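Local coordinates for protein arginase (Glaciozyma antarctica, PDB 5YNL) that probably hydrolyses L-arginine to L-ornithine and urea, as a cold-adapted yeast member of the arginase family, at residues A[174-179]-A[228-233]; A[232-237]-A[252-257]; A[281-286]-A[312-317]. All blocks are in the same frame, centred on the assembly; numbering follows the deposited sequence.

Contact 1. Residues A[174-179]-A[228-233]; sequences LIWVDA and IVYIGL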
ATOM      1  N   LEU A 174       3.078  -5.911  -6.035  1.00 31.17           N
ATOM      2  CA  LEU A 174       2.554  -5.296  -4.821  1.00 29.77           C
ATOM      3  C   LEU A 174       3.418  -5.601  -3.615  1.00 28.05           C
ATOM      4  O   LEU A 174       3.664  -6.781  -3.290  1.00 28.46           O
ATOM      5  CB  LEU A 174       1.121  -5.764  -4.561  1.00 31.36           C
ATOM      6  CG  LEU A 174       0.394  -5.436  -3.239  1.00 31.56           C
ATOM      7  CD1 LEU A 174       0.325  -3.937  -2.964  1.00 31.96           C
ATOM      8  CD2 LEU A 174      -1.018  -6.039  -3.246  1.00 33.80           C
ATOM      9  N   ILE A 175       3.879  -4.547  -2.941  1.00 26.79           N
ATOM     10  CA  ILE A 175       4.660  -4.736  -1.722  1.00 25.91           C
ATOM     11  C   ILE A 175       3.807  -4.280  -0.555  1.00 27.30           C
ATOM     12  O   ILE A 175       3.388  -3.121  -0.474  1.00 27.85           O
ATOM     13  CB  ILE A 175       5.980  -3.965  -1.772  1.00 23.82           C
ATOM     14  CG1 ILE A 175       6.829  -4.510  -2.915  1.00 24.06           C
ATOM     15  CG2 ILE A 175       6.773  -4.093  -0.439  1.00 22.32           C
ATOM     16  CD1 ILE A 175       8.132  -3.808  -3.033  1.00 22.69           C
ATOM     17  N   TRP A 176       3.522  -5.207   0.340  1.00 25.59           N
ATOM     18  CA  TRP A 176       2.509  -4.968   1.338  1.00 27.67           C
ATOM     19  C   TRP A 176       3.244  -4.918   2.672  1.00 25.52           C
ATOM     20  O   TRP A 176       3.878  -5.902   3.083  1.00 23.26           O
ATOM     21  CB  TRP A 176       1.517  -6.119   1.290  1.00 29.54           C
ATOM     22  CG  TRP A 176       0.322  -6.004   2.160  1.00 33.17           C
ATOM     23  CD1 TRP A 176       0.258  -6.200   3.517  1.00 33.60           C
ATOM     24  CD2 TRP A 176      -1.017  -5.758   1.727  1.00 36.64           C
ATOM     25  NE1 TRP A 176      -1.042  -6.050   3.951  1.00 38.12           N
ATOM     26  CE2 TRP A 176      -1.840  -5.778   2.873  1.00 40.14           C
ATOM     27  CE3 TRP A 176      -1.595  -5.495   0.486  1.00 36.76           C
ATOM     28  CZ2 TRP A 176      -3.217  -5.536   2.805  1.00 44.50           C
ATOM     29  CZ3 TRP A 176      -2.951  -5.261   0.421  1.00 40.20           C
ATOM     30  CH2 TRP A 176      -3.750  -5.286   1.569  1.00 44.30           C
ATOM     31  N   VAL A 177       3.196  -3.765   3.327  1.00 26.45           N
ATOM     32  CA  VAL A 177       3.892  -3.583   4.591  1.00 23.07           C
ATOM     33  C   VAL A 177       2.873  -3.474   5.729  1.00 24.50           C
ATOM     34  O   VAL A 177       2.086  -2.515   5.806  1.00 27.59           O
ATOM     35  CB  VAL A 177       4.813  -2.353   4.545  1.00 20.58           C
ATOM     36  CG1 VAL A 177       5.559  -2.185   5.892  1.00 18.07           C
ATOM     37  CG2 VAL A 177       5.815  -2.472   3.371  1.00 20.47           C
ATOM     38  N   ASP A 178       2.881  -4.474   6.613  1.00 26.65           N
ATOM     39  CA  ASP A 178       1.813  -4.628   7.604  1.00 28.89           C
ATOM     40  C   ASP A 178       2.215  -5.713   8.580  1.00 28.00           C
ATOM     41  O   ASP A 178       3.003  -6.607   8.243  1.00 27.09           O
ATOM     42  CB  ASP A 178       0.494  -5.019   6.904  1.00 34.34           C
ATOM     43  CG  ASP A 178      -0.746  -4.734   7.751  1.00 39.21           C
ATOM     44  OD1 ASP A 178      -0.802  -5.216   8.901  1.00 37.61           O
ATOM     45  OD2 ASP A 178      -1.667  -4.035   7.273  1.00 45.04           O
ATOM     46  N   ALA A 179       1.698  -5.603   9.800  1.00 35.24           N
ATOM     47  CA  ALA A 179       1.884  -6.638  10.808  1.00 35.70           C
ATOM     48  C   ALA A 179       0.961  -7.807  10.493  1.00 37.87           C
ATOM     49  O   ALA A 179       1.137  -8.913  11.018  1.00 38.71           O
ATOM     50  CB  ALA A 179       1.579  -6.081  12.191  1.00 36.39           C
ATOM     51  N   ILE A 228       2.695 -10.566  -5.138  1.00 39.29           N
ATOM     52  CA  ILE A 228       2.635  -9.933  -3.820  1.00 37.52           C
ATOM     53  C   ILE A 228       3.753 -10.407  -2.893  1.00 37.02           C
ATOM     54  O   ILE A 228       4.121 -11.590  -2.912  1.00 37.42           O
ATOM     55  CB  ILE A 228       1.234 -10.089  -3.144  1.00 37.03           C
ATOM     56  CG1 ILE A 228       1.241  -9.518  -1.709  1.00 35.32           C
ATOM     57  CG2 ILE A 228       0.741 -11.531  -3.209  1.00 38.35           C
ATOM     58  CD1 ILE A 228      -0.129  -9.515  -1.002  1.00 35.15           C
ATOM     59  N   VAL A 229       4.311  -9.468  -2.112  1.00 32.72           N
ATOM     60  CA  VAL A 229       5.268  -9.806  -1.066  1.00 29.98           C
ATOM     61  C   VAL A 229       4.955  -9.026   0.214  1.00 27.02           C
ATOM     62  O   VAL A 229       4.544  -7.848   0.164  1.00 26.62           O
ATOM     63  CB  VAL A 229       6.753  -9.647  -1.545  1.00 29.12           C
ATOM     64  CG1 VAL A 229       7.096  -8.190  -1.822  1.00 26.13           C
ATOM     65  CG2 VAL A 229       7.729 -10.239  -0.536  1.00 24.96           C
ATOM     66  N   TYR A 230       5.113  -9.700   1.353  1.00 29.17           N
ATOM     67  CA  TYR A 230       4.782  -9.142   2.654  1.00 27.78           C
ATOM     68  C   TYR A 230       6.069  -8.856   3.442  1.00 25.26           C
ATOM     69  O   TYR A 230       6.981  -9.704   3.518  1.00 24.90           O
ATOM     70  CB  TYR A 230       3.940 -10.138   3.451  1.00 29.24           C
ATOM     71  CG  TYR A 230       2.501 -10.294   3.020  1.00 31.90           C
ATOM     72  CD1 TYR A 230       1.534  -9.390   3.424  1.00 32.51           C
ATOM     73  CD2 TYR A 230       2.098 -11.368   2.246  1.00 33.52           C
ATOM     74  CE1 TYR A 230       0.213  -9.534   3.048  1.00 34.29           C
ATOM     75  CE2 TYR A 230       0.765 -11.522   1.863  1.00 35.35           C
ATOM     76  CZ  TYR A 230      -0.165 -10.597   2.272  1.00 35.57           C
ATOM     77  OH  TYR A 230      -1.485 -10.727   1.902  1.00 36.96           O
ATOM     78  N   ILE A 231       6.139  -7.667   4.033  1.00 21.25           N
ATOM     79  CA  ILE A 231       7.253  -7.272   4.878  1.00 19.28           C
ATOM     80  C   ILE A 231       6.683  -6.727   6.163  1.00 19.12           C
ATOM     81  O   ILE A 231       5.832  -5.811   6.114  1.00 19.10           O
ATOM     82  CB  ILE A 231       8.065  -6.147   4.224  1.00 17.69           C
ATOM     83  CG1 ILE A 231       8.688  -6.666   2.924  1.00 18.14           C
ATOM     84  CG2 ILE A 231       9.142  -5.638   5.180  1.00 16.22           C
ATOM     85  CD1 ILE A 231       9.234  -5.593   1.995  1.00 17.20           C
ATOM     86  N   GLY A 232       7.161  -7.244   7.303  1.00 30.25           N
ATOM     87  CA  GLY A 232       6.791  -6.730   8.615  1.00 30.47           C
ATOM     88  C   GLY A 232       5.820  -7.602   9.395  1.00 34.40           C
ATOM     89  O   GLY A 232       5.427  -7.261  10.515  1.00 38.29           O
ATOM     90  N   LEU A 233       5.429  -8.732   8.808  1.00 30.81           N
ATOM     91  CA  LEU A 233       4.445  -9.622   9.426  1.00 35.22           C
ATOM     92  C   LEU A 233       4.847 -10.089  10.841  1.00 35.68           C
ATOM     93  O   LEU A 233       6.036 -10.353  11.127  1.00 32.44           O
ATOM     94  CB  LEU A 233       4.172 -10.832   8.533  1.00 35.06           C
ATOM     95  CG  LEU A 233       3.447 -10.620   7.197  1.00 36.10           C
ATOM     96  CD1 LEU A 233       3.232 -11.981   6.514  1.00 36.72           C
ATOM     97  CD2 LEU A 233       2.114  -9.910   7.379  1.00 39.70           C
TER
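L174 to V177 pair with I228 to I231 as parallel strand neighbours, axes 4.9 Å apart at closest approach and inclined by 23°, in the register L174–I228, I175–V229, W176–Y230, V177–I231. The backbone bonds V229 N to L174 O, W176 N to V229 O (2.8 Å) and I231 N to W176 O stitch them together; a fourth, D178 N to I231 O, is longer at 3.3 Å. On one face of the sheet W176 and Y230 lie side by side and form an offset edge-to-face pair: the edge of Y230 meets the face of the five-membered ring of W176, planes at 64°, and Y230 CE1 comes within 3.4 Å of W176 CD1. With W176 CG anti to the backbone N (chi1 -175°) the indole stands where H155 can stack on it and V199 of helix 198-202 can pack against it. Beside this pair, I228 CD1 reaches L174 CD2 at 4.2 Å. The other face is aliphatic: I175 CG1 touches V229 CG1 at 3.8 Å, and I175 CG2 touches I231 CD1 at 3.8 Å. Just past the last paired residues, V177 and I231, D178 places OD1 on H180 N and OD2 on H155 ND1. The strand pairing thus runs, through the D178 N to I231 O bond, up to the residue that opens the Asp-x-His-x-Asp sequence, which in arginases supplies manganese ligands and probably does so here.

Contact 2. Residues A[232-237]-A[252-257]; sequences GLRDID and FSMFHV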
ATOM      1  N   GLY A 232       7.161  -7.244   7.303  1.00 30.25           N
ATOM      2  CA  GLY A 232       6.791  -6.730   8.615  1.00 30.47           C
ATOM      3  C   GLY A 232       5.820  -7.602   9.395  1.00 34.40           C
ATOM      4  O   GLY A 232       5.427  -7.261  10.515  1.00 38.29           O
ATOM      5  N   LEU A 233       5.429  -8.732   8.808  1.00 30.81           N
ATOM      6  CA  LEU A 233       4.445  -9.622   9.426  1.00 35.22           C
ATOM      7  C   LEU A 233       4.847 -10.089  10.841  1.00 35.68           C
ATOM      8  O   LEU A 233       6.036 -10.353  11.127  1.00 32.44           O
ATOM      9  CB  LEU A 233       4.172 -10.832   8.533  1.00 35.06           C
ATOM     10  CG  LEU A 233       3.447 -10.620   7.197  1.00 36.10           C
ATOM     11  CD1 LEU A 233       3.232 -11.981   6.514  1.00 36.72           C
ATOM     12  CD2 LEU A 233       2.114  -9.910   7.379  1.00 39.70           C
ATOM     13  N   ARG A 234       3.861 -10.149  11.732  1.00 57.44           N
ATOM     14  CA  ARG A 234       4.073 -10.734  13.052  1.00 58.11           C
ATOM     15  C   ARG A 234       2.817 -11.454  13.567  1.00 61.47           C
ATOM     16  O   ARG A 234       2.860 -12.660  13.799  1.00 61.19           O
ATOM     17  CB  ARG A 234       4.675  -9.725  14.051  1.00 58.61           C
ATOM     18  CG  ARG A 234       3.733  -8.654  14.539  1.00 62.53           C
ATOM     19  CD  ARG A 234       4.270  -7.288  14.252  1.00 62.16           C
ATOM     20  NE  ARG A 234       4.438  -6.514  15.470  1.00 64.27           N
ATOM     21  CZ  ARG A 234       4.298  -5.194  15.537  1.00 66.51           C
ATOM     22  NH1 ARG A 234       3.981  -4.514  14.439  1.00 66.95           N
ATOM     23  NH2 ARG A 234       4.477  -4.554  16.694  1.00 68.60           N
ATOM     24  N   ASP A 235       1.700 -10.750  13.710  1.00 80.07           N
ATOM     25  CA  ASP A 235       0.455 -11.436  14.047  1.00 84.23           C
ATOM     26  C   ASP A 235      -0.409 -11.699  12.814  1.00 82.06           C
ATOM     27  O   ASP A 235      -0.973 -10.773  12.224  1.00 81.19           O
ATOM     28  CB  ASP A 235      -0.354 -10.707  15.132  1.00 89.39           C
ATOM     29  CG  ASP A 235      -1.633 -11.457  15.511  1.00 94.36           C
ATOM     30  OD1 ASP A 235      -1.532 -12.569  16.073  1.00 97.08           O
ATOM     31  OD2 ASP A 235      -2.739 -10.936  15.251  1.00 95.14           O
ATOM     32  N   ILE A 236      -0.494 -12.964  12.420  1.00127.04           N
ATOM     33  CA  ILE A 236      -1.455 -13.372  11.408  1.00126.01           C
ATOM     34  C   ILE A 236      -2.855 -12.982  11.919  1.00130.47           C
ATOM     35  O   ILE A 236      -3.531 -13.743  12.623  1.00134.56           O
ATOM     36  CB  ILE A 236      -1.292 -14.885  11.037  1.00125.11           C
ATOM     37  CG1 ILE A 236      -0.240 -15.055   9.935  1.00119.95           C
ATOM     38  CG2 ILE A 236      -2.586 -15.507  10.546  1.00126.70           C
ATOM     39  CD1 ILE A 236       1.195 -14.898  10.386  1.00118.45           C
ATOM     40  N   ASP A 237      -3.242 -11.741  11.624  1.00168.23           N
ATOM     41  CA  ASP A 237      -4.590 -11.255  11.906  1.00172.65           C
ATOM     42  C   ASP A 237      -5.413 -11.446  10.653  1.00172.66           C
ATOM     43  O   ASP A 237      -5.205 -10.754   9.652  1.00170.84           O
ATOM     44  CB  ASP A 237      -4.582  -9.779  12.321  1.00174.73           C
ATOM     45  CG  ASP A 237      -5.903  -9.071  12.034  1.00179.09           C
ATOM     46  OD1 ASP A 237      -6.024  -8.438  10.961  1.00178.52           O
ATOM     47  OD2 ASP A 237      -6.817  -9.138  12.883  1.00183.39           O
ATOM     48  N   PHE A 252       8.047 -11.932   4.317  1.00 28.89           N
ATOM     49  CA  PHE A 252       9.178 -11.554   5.163  1.00 29.84           C
ATOM     50  C   PHE A 252       8.664 -11.004   6.462  1.00 30.33           C
ATOM     51  O   PHE A 252       8.200  -9.868   6.531  1.00 29.16           O
ATOM     52  CB  PHE A 252      10.071 -10.543   4.462  1.00 29.24           C
ATOM     53  CG  PHE A 252      10.822 -11.136   3.314  1.00 30.25           C
ATOM     54  CD1 PHE A 252      11.855 -12.048   3.547  1.00 33.29           C
ATOM     55  CD2 PHE A 252      10.457 -10.852   2.006  1.00 28.80           C
ATOM     56  CE1 PHE A 252      12.533 -12.626   2.493  1.00 34.61           C
ATOM     57  CE2 PHE A 252      11.144 -11.423   0.940  1.00 30.22           C
ATOM     58  CZ  PHE A 252      12.175 -12.312   1.190  1.00 33.00           C
ATOM     59  N   SER A 253       8.705 -11.830   7.494  1.00 26.21           N
ATOM     60  CA  SER A 253       8.188 -11.419   8.780  1.00 27.09           C
ATOM     61  C   SER A 253       9.295 -10.722   9.560  1.00 27.80           C
ATOM     62  O   SER A 253      10.418 -10.558   9.057  1.00 27.73           O
ATOM     63  CB  SER A 253       7.689 -12.634   9.557  1.00 28.81           C
ATOM     64  OG  SER A 253       8.789 -13.334  10.095  1.00 30.31           O
ATOM     65  N   MET A 254       8.973 -10.337  10.793  1.00 24.54           N
ATOM     66  CA  MET A 254       9.905  -9.622  11.667  1.00 25.13           C
ATOM     67  C   MET A 254      11.087 -10.510  12.016  1.00 26.06           C
ATOM     68  O   MET A 254      12.204 -10.016  12.200  1.00 26.29           O
ATOM     69  CB  MET A 254       9.201  -9.108  12.941  1.00 26.98           C
ATOM     70  CG  MET A 254       8.196  -7.993  12.696  1.00 27.71           C
ATOM     71  SD  MET A 254       8.928  -6.628  11.761  1.00 25.32           S
ATOM     72  CE  MET A 254      10.131  -6.061  12.972  1.00 26.73           C
ATOM     73  N   PHE A 255      10.835 -11.815  12.083  1.00 26.18           N
ATOM     74  CA  PHE A 255      11.898 -12.814  12.254  1.00 27.88           C
ATOM     75  C   PHE A 255      12.932 -12.688  11.135  1.00 28.87           C
ATOM     76  O   PHE A 255      14.117 -12.601  11.398  1.00 30.28           O
ATOM     77  CB  PHE A 255      11.276 -14.216  12.291  1.00 28.89           C
ATOM     78  CG  PHE A 255      12.274 -15.344  12.232  1.00 31.45           C
ATOM     79  CD1 PHE A 255      12.892 -15.818  13.398  1.00 32.47           C
ATOM     80  CD2 PHE A 255      12.558 -15.980  11.026  1.00 32.58           C
ATOM     81  CE1 PHE A 255      13.786 -16.904  13.352  1.00 35.34           C
ATOM     82  CE2 PHE A 255      13.453 -17.050  10.976  1.00 35.02           C
ATOM     83  CZ  PHE A 255      14.068 -17.504  12.140  1.00 36.74           C
ATOM     84  N   HIS A 256      12.466 -12.627   9.889  1.00 28.70           N
ATOM     85  CA  HIS A 256      13.344 -12.445   8.729  1.00 29.75           C
ATOM     86  C   HIS A 256      13.964 -11.054   8.713  1.00 28.96           C
ATOM     87  O   HIS A 256      15.114 -10.888   8.265  1.00 31.58           O
ATOM     88  CB  HIS A 256      12.582 -12.652   7.426  1.00 27.46           C
ATOM     89  CG  HIS A 256      11.972 -14.011   7.294  1.00 27.90           C
ATOM     90  ND1 HIS A 256      10.610 -14.223   7.349  1.00 26.67           N
ATOM     91  CD2 HIS A 256      12.546 -15.225   7.098  1.00 29.79           C
ATOM     92  CE1 HIS A 256      10.367 -15.522   7.198  1.00 27.84           C
ATOM     93  NE2 HIS A 256      11.521 -16.145   7.040  1.00 29.50           N
ATOM     94  N   VAL A 257      13.228 -10.039   9.177  1.00 23.37           N
ATOM     95  CA  VAL A 257      13.866  -8.735   9.195  1.00 22.40           C
ATOM     96  C   VAL A 257      15.005  -8.772  10.204  1.00 23.71           C
ATOM     97  O   VAL A 257      16.109  -8.352   9.888  1.00 24.22           O
ATOM     98  CB  VAL A 257      12.913  -7.589   9.488  1.00 20.36           C
ATOM     99  CG1 VAL A 257      13.719  -6.320   9.760  1.00 19.83           C
ATOM    100  CG2 VAL A 257      11.894  -7.409   8.312  1.00 18.59           C
TER
HETATM  101  O   HOH W   1       7.519 -12.452  12.796  1.00 50.05           O
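G232 and L233 are joined to F252 and M254 by two backbone hydrogen bonds. G232 N donates to F252 O at 2.9 Å, almost in line with the carbonyl, and M254 N donates to L233 O at 3.0 Å, approaching in the carbonyl plane. Water adds a third link: water 1 donates to L233 O (3.1 Å) and is also hydrogen-bonded to S253 OG, so two bonds grip L233 O. Within 252-257, S253 sits at the N-cap of helix 254-273, and its N donates to H256 ND1 at 3.1 Å, 5° out of the imidazole plane; this fixes the turn of the H256 ring. Packing is carried mainly by M254. Its chain curls back at chi2 and chi3, bringing CG to 3.6 Å from G232 O and SD to 3.8 Å from G232 CA, while the same CG lies 4.2 Å from R234 CB. An alanine in place of M254 would keep the backbone bond to L233 O but would probably leave G232 and the R234 stem without their thioether cover, and L306 without its neighbour. The arrangement closes the unit formed by strand 228-233, helix 241-246 and strand 250-253. L233 O accepts a first-turn N-H, and the positive end of the helix dipole would be expected to strengthen its hold.

Contact 3. Residues A[281-286]-A[312-317]; sequences IHLSFD and HYICEA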
ATOM      1  N   ILE A 281       5.587  -0.554  -9.366  1.00 30.25           N
ATOM      2  CA  ILE A 281       5.481  -1.006  -7.986  1.00 28.16           C
ATOM      3  C   ILE A 281       4.320  -0.307  -7.267  1.00 28.30           C
ATOM      4  O   ILE A 281       4.202   0.931  -7.309  1.00 30.12           O
ATOM      5  CB  ILE A 281       6.799  -0.749  -7.189  1.00 27.39           C
ATOM      6  CG1 ILE A 281       7.836  -1.833  -7.506  1.00 27.20           C
ATOM      7  CG2 ILE A 281       6.538  -0.702  -5.677  1.00 25.36           C
ATOM      8  CD1 ILE A 281       9.314  -1.453  -7.126  1.00 27.96           C
ATOM      9  N   HIS A 282       3.486  -1.104  -6.596  1.00 30.54           N
ATOM     10  CA  HIS A 282       2.464  -0.592  -5.707  1.00 31.41           C
ATOM     11  C   HIS A 282       2.954  -0.847  -4.287  1.00 28.89           C
ATOM     12  O   HIS A 282       3.062  -2.008  -3.853  1.00 26.78           O
ATOM     13  CB  HIS A 282       1.112  -1.294  -5.944  1.00 32.23           C
ATOM     14  CG  HIS A 282      -0.061  -0.623  -5.296  1.00 34.99           C
ATOM     15  ND1 HIS A 282       0.056   0.464  -4.449  1.00 36.51           N
ATOM     16  CD2 HIS A 282      -1.387  -0.889  -5.361  1.00 37.07           C
ATOM     17  CE1 HIS A 282      -1.139   0.839  -4.037  1.00 39.72           C
ATOM     18  NE2 HIS A 282      -2.034   0.025  -4.571  1.00 39.92           N
ATOM     19  N   LEU A 283       3.270   0.218  -3.564  1.00 31.72           N
ATOM     20  CA  LEU A 283       3.711   0.044  -2.176  1.00 29.21           C
ATOM     21  C   LEU A 283       2.576   0.392  -1.247  1.00 31.22           C
ATOM     22  O   LEU A 283       2.203   1.581  -1.112  1.00 33.85           O
ATOM     23  CB  LEU A 283       4.939   0.906  -1.839  1.00 28.31           C
ATOM     24  CG  LEU A 283       5.498   0.865  -0.410  1.00 25.74           C
ATOM     25  CD1 LEU A 283       5.875  -0.568   0.059  1.00 23.72           C
ATOM     26  CD2 LEU A 283       6.716   1.756  -0.349  1.00 25.61           C
ATOM     27  N   SER A 284       2.011  -0.636  -0.612  1.00 22.60           N
ATOM     28  CA  SER A 284       0.862  -0.410   0.272  1.00 25.70           C
ATOM     29  C   SER A 284       1.328  -0.495   1.724  1.00 24.57           C
ATOM     30  O   SER A 284       1.476  -1.599   2.272  1.00 23.68           O
ATOM     31  CB  SER A 284      -0.243  -1.426  -0.012  1.00 27.61           C
ATOM     32  OG  SER A 284      -1.487  -0.940   0.454  1.00 32.74           O
ATOM     33  N   PHE A 285       1.562   0.673   2.322  1.00 31.65           N
ATOM     34  CA  PHE A 285       2.239   0.790   3.616  1.00 29.95           C
ATOM     35  C   PHE A 285       1.270   1.087   4.769  1.00 34.53           C
ATOM     36  O   PHE A 285       0.608   2.130   4.783  1.00 36.57           O
ATOM     37  CB  PHE A 285       3.290   1.908   3.559  1.00 26.91           C
ATOM     38  CG  PHE A 285       4.407   1.741   4.550  1.00 24.42           C
ATOM     39  CD1 PHE A 285       4.159   1.778   5.916  1.00 26.02           C
ATOM     40  CD2 PHE A 285       5.701   1.543   4.117  1.00 22.01           C
ATOM     41  CE1 PHE A 285       5.209   1.602   6.829  1.00 24.52           C
ATOM     42  CE2 PHE A 285       6.728   1.380   5.016  1.00 20.97           C
ATOM     43  CZ  PHE A 285       6.483   1.400   6.378  1.00 22.04           C
ATOM     44  N   ASP A 286       1.199   0.177   5.736  1.00 23.98           N
ATOM     45  CA  ASP A 286       0.334   0.361   6.881  1.00 28.05           C
ATOM     46  C   ASP A 286       1.218   0.731   8.029  1.00 26.40           C
ATOM     47  O   ASP A 286       2.173   0.027   8.340  1.00 24.57           O
ATOM     48  CB  ASP A 286      -0.397  -0.926   7.229  1.00 32.52           C
ATOM     49  CG  ASP A 286      -1.461  -0.713   8.271  1.00 35.28           C
ATOM     50  OD1 ASP A 286      -1.118  -0.337   9.415  1.00 35.76           O
ATOM     51  OD2 ASP A 286      -2.655  -0.905   7.949  1.00 36.39           O
ATOM     52  N   HIS A 312      11.266   3.769   6.826  1.00 37.27           N
ATOM     53  CA  HIS A 312      11.812   4.774   5.933  1.00 38.00           C
ATOM     54  C   HIS A 312      12.671   4.170   4.818  1.00 37.51           C
ATOM     55  O   HIS A 312      12.508   4.518   3.644  1.00 38.37           O
ATOM     56  CB  HIS A 312      12.652   5.757   6.716  1.00 39.52           C
ATOM     57  CG  HIS A 312      13.054   6.947   5.919  1.00 40.89           C
ATOM     58  ND1 HIS A 312      12.449   8.169   6.071  1.00 42.53           N
ATOM     59  CD2 HIS A 312      13.995   7.093   4.959  1.00 41.20           C
ATOM     60  CE1 HIS A 312      13.006   9.032   5.227  1.00 43.79           C
ATOM     61  NE2 HIS A 312      13.940   8.402   4.545  1.00 43.01           N
ATOM     62  N   TYR A 313      13.608   3.297   5.191  1.00 21.88           N
ATOM     63  CA  TYR A 313      14.427   2.602   4.201  1.00 23.25           C
ATOM     64  C   TYR A 313      13.575   1.864   3.155  1.00 23.93           C
ATOM     65  O   TYR A 313      13.914   1.858   1.978  1.00 26.37           O
ATOM     66  CB  TYR A 313      15.449   1.652   4.844  1.00 23.98           C
ATOM     67  CG  TYR A 313      16.277   0.947   3.795  1.00 27.01           C
ATOM     68  CD1 TYR A 313      17.393   1.554   3.251  1.00 28.96           C
ATOM     69  CD2 TYR A 313      15.912  -0.308   3.312  1.00 28.34           C
ATOM     70  CE1 TYR A 313      18.142   0.936   2.271  1.00 32.19           C
ATOM     71  CE2 TYR A 313      16.666  -0.943   2.313  1.00 31.95           C
ATOM     72  CZ  TYR A 313      17.778  -0.303   1.805  1.00 33.68           C
ATOM     73  OH  TYR A 313      18.525  -0.902   0.825  1.00 36.39           O
ATOM     74  N   ILE A 314      12.482   1.241   3.570  1.00 21.08           N
ATOM     75  CA  ILE A 314      11.611   0.587   2.599  1.00 21.16           C
ATOM     76  C   ILE A 314      11.160   1.610   1.543  1.00 22.31           C
ATOM     77  O   ILE A 314      11.186   1.325   0.323  1.00 24.34           O
ATOM     78  CB  ILE A 314      10.363  -0.055   3.261  1.00 19.78           C
ATOM     79  CG1 ILE A 314      10.775  -1.137   4.268  1.00 19.64           C
ATOM     80  CG2 ILE A 314       9.424  -0.644   2.226  1.00 19.87           C
ATOM     81  CD1 ILE A 314       9.558  -1.947   4.842  1.00 19.40           C
ATOM     82  N   CYS A 315      10.757   2.793   2.006  1.00 29.49           N
ATOM     83  CA  CYS A 315      10.261   3.830   1.111  1.00 31.24           C
ATOM     84  C   CYS A 315      11.371   4.391   0.251  1.00 34.12           C
ATOM     85  O   CYS A 315      11.157   4.661  -0.928  1.00 37.10           O
ATOM     86  CB  CYS A 315       9.555   4.953   1.904  1.00 30.42           C
ATOM     87  SG  CYS A 315       7.996   4.384   2.668  1.00 29.45           S
ATOM     88  N   GLU A 316      12.564   4.534   0.821  1.00 27.74           N
ATOM     89  CA  GLU A 316      13.695   5.035   0.054  1.00 30.92           C
ATOM     90  C   GLU A 316      14.091   4.002  -0.997  1.00 33.68           C
ATOM     91  O   GLU A 316      14.225   4.324  -2.177  1.00 36.76           O
ATOM     92  CB  GLU A 316      14.884   5.346   0.970  1.00 29.88           C
ATOM     93  CG  GLU A 316      15.737   6.519   0.506  1.00 31.96           C
ATOM     94  CD  GLU A 316      16.600   7.122   1.628  1.00 30.09           C
ATOM     95  OE1 GLU A 316      16.479   6.674   2.809  1.00 28.01           O
ATOM     96  OE2 GLU A 316      17.421   8.046   1.324  1.00 31.46           O
ATOM     97  N   ALA A 317      14.235   2.751  -0.563  1.00 22.99           N
ATOM     98  CA  ALA A 317      14.762   1.703  -1.420  1.00 24.62           C
ATOM     99  C   ALA A 317      13.864   1.550  -2.623  1.00 25.47           C
ATOM    100  O   ALA A 317      14.345   1.437  -3.764  1.00 27.70           O
ATOM    101  CB  ALA A 317      14.879   0.389  -0.673  1.00 23.66           C
TER
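L283 and F285 meet I314 and C315 in a buried, apolar strand-against-helix contact, where helix 308-320 covers one face of the central parallel sheet. The segment axes come no closer than 10.8 Å and run nearly antiparallel, at 166°, a spacing bridged by side chains. L283 CD1 meets I314 CG2 at 4.2 Å, the two side chains crossing at about a right angle, and the second branch, CD2, lies 4.2 Å from C315 SG. F285, with CG anti to the backbone N (chi1 -155°), carries its ring out toward the helix. I314 CB faces the ring's edge, close to its plane, 4.3 Å from CE2. C315 SG lies 3.9 Å from F285 CD2 and 4.7 Å from the ring centroid, on a line 48° off the ring normal, an oblique Cys sulfur-aromatic contact. The thiol therefore sits against both strand residues, while L352 of helix 345-356 packs on F285 and on C315 as well. S284 and D286 point to the other side of the strand, where S284 OG bonds H155 NE2. A helix returning antiparallel over its strand before the chain enters strand 324-330, the sheet neighbour of 281-286, is the beta-alpha-beta crossover typical of the three-layer alpha/beta arginase fold.

All three contacts involve one parallel sheet. Contacts 1 and 2, centres 8 Å apart, share G232 and L233 and are joined by a probable Y230 O to F252 N hydrogen bond. Contacts 1 and 3, centres 9 Å apart, are neighbours on the other side of strand 173-177, linked by probable bonds from H282 O to I175 N (2.8 Å) and from D286 N to V177 O (2.8 Å). Contacts 2 and 3 do not touch; their nearest atoms are about 6 Å apart. The last pairing sets D178 beside D286, and their carboxylates come close, with H155 and D288 nearby, consistent with the binuclear manganese site of arginases.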